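Local coordinates for receptor-type tyrosine-protein phosphatase C (Rattus norvegicus, PDB 5FN8), which dephosphorylates phosphotyrosine on signalling proteins and is probably required for T-cell activation through the antigen receptor, the present chain being two extracellular fibronectin type III domains, at residues 108-111 with 112-115. Sequence-based numbering, arbitrary orientation.
Sequences RASD and NSIN. With NAG (2-acetamido-2-deoxy-beta-D-glucopyranose), chain I.
With chi1 at -154°, Ser-113 carries OG roughly trans to its backbone N, 3.6 Å from CB of Ala-109, while chi1 of Ile-114 (-56°) sets CG1 beside the backbone N and the second torsion turns CD1 to within 3.8 Å of CG of Arg-108. These last two side chains run side by side from a non-hydrogen-bonded antiparallel pair; the branched isoleucine suits its buried strand position, and the exposed arginine runs its aliphatic CG alongside. Past this pair the chain turns back, and one acceptor gathers its amides: O of Ser-113 takes N of Ala-109 at 2.8 Å, the donor standing 50° out of the carbonyl plane, and more weakly N of Ser-110. The short hydroxyl side chain of Ser-110 keeps OG close to the backbone, where it accepts a weak bond from N of Asn-112 and touches CB of Ser-113 at 3.3 Å. Asn-115 supplies the amide nitrogen an N-linked glycan needs, ND2 being bonded covalently to C1 of N-acetylglucosamine; its OD1 meets the compact methyl of Ala-109, whose CA lies 3.6 Å from the sugar's C8. This is the turn of a beta hairpin formed by strands 104-108 and 114-119 in the second fibronectin type III domain, with an N-glycan beside it.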
# COMPACT_ATOMS: atom_id res chain seq x y z
N ARG B 108 -15.32 -26.77 -9.80
CA ARG B 108 -15.14 -28.13 -10.34
C ARG B 108 -14.51 -28.07 -11.73
O ARG B 108 -15.04 -27.42 -12.63
CB ARG B 108 -16.47 -28.90 -10.38
CG ARG B 108 -16.45 -30.15 -9.51
CD ARG B 108 -17.84 -30.53 -9.01
NE ARG B 108 -18.37 -29.57 -8.04
CZ ARG B 108 -19.64 -29.48 -7.65
NH1 ARG B 108 -20.55 -30.31 -8.15
NH2 ARG B 108 -20.01 -28.56 -6.78
N ALA B 109 -13.33 -28.71 -11.90
CA ALA B 109 -12.60 -28.75 -13.17
C ALA B 109 -13.06 -29.95 -14.01
O ALA B 109 -13.11 -29.86 -15.23
CB ALA B 109 -11.10 -28.80 -12.94
N SER B 110 -13.39 -31.06 -13.32
CA SER B 110 -13.88 -32.34 -13.84
C SER B 110 -14.70 -33.04 -12.72
O SER B 110 -15.10 -32.39 -11.75
CB SER B 110 -12.72 -33.20 -14.35
OG SER B 110 -12.36 -34.27 -13.48
N ASP B 111 -14.95 -34.36 -12.87
CA ASP B 111 -15.71 -35.17 -11.91
C ASP B 111 -14.97 -35.30 -10.56
O ASP B 111 -15.59 -35.15 -9.50
CB ASP B 111 -16.02 -36.56 -12.51
CG ASP B 111 -16.94 -36.57 -13.74
OD1 ASP B 111 -16.77 -35.69 -14.61
OD2 ASP B 111 -17.78 -37.50 -13.85
N ASN B 112 -13.64 -35.55 -10.61
CA ASN B 112 -12.78 -35.71 -9.42
C ASN B 112 -11.61 -34.65 -9.37
O ASN B 112 -10.57 -34.91 -8.74
CB ASN B 112 -12.27 -37.15 -9.38
CG ASN B 112 -11.24 -37.53 -10.43
OD1 ASN B 112 -11.00 -36.82 -11.43
ND2 ASN B 112 -10.59 -38.68 -10.24
N SER B 113 -11.79 -33.50 -10.04
CA SER B 113 -10.83 -32.40 -10.23
C SER B 113 -11.44 -31.06 -9.76
O SER B 113 -12.60 -30.78 -10.09
CB SER B 113 -10.46 -32.31 -11.71
OG SER B 113 -9.19 -31.75 -12.00
N ILE B 114 -10.67 -30.24 -9.00
CA ILE B 114 -11.04 -28.92 -8.46
C ILE B 114 -9.98 -27.91 -8.82
O ILE B 114 -8.79 -28.17 -8.67
CB ILE B 114 -11.26 -28.94 -6.89
CG1 ILE B 114 -12.30 -29.97 -6.37
CG2 ILE B 114 -11.42 -27.53 -6.25
CD1 ILE B 114 -13.64 -29.94 -6.94
N ASN B 115 -10.41 -26.73 -9.25
CA ASN B 115 -9.53 -25.61 -9.58
C ASN B 115 -9.69 -24.56 -8.47
O ASN B 115 -10.82 -24.28 -8.04
CB ASN B 115 -9.88 -25.01 -10.95
CG ASN B 115 -9.14 -25.59 -12.14
OD1 ASN B 115 -8.56 -26.69 -12.09
ND2 ASN B 115 -9.18 -24.82 -13.24
C1 NAG I . -8.56 -25.17 -14.49
C2 NAG I . -9.48 -24.85 -15.67
C3 NAG I . -8.74 -25.31 -16.92
C4 NAG I . -7.42 -24.55 -17.07
C5 NAG I . -6.58 -24.65 -15.80
C6 NAG I . -5.42 -23.68 -15.77
C7 NAG I . -11.91 -24.84 -15.19
C8 NAG I . -13.11 -25.71 -14.97
N2 NAG I . -10.78 -25.49 -15.56
O3 NAG I . -9.55 -25.10 -18.07
O4 NAG I . -6.68 -25.06 -18.18
O5 NAG I . -7.39 -24.35 -14.64
O6 NAG I . -4.62 -23.82 -14.60
O7 NAG I . -11.94 -23.63 -15.03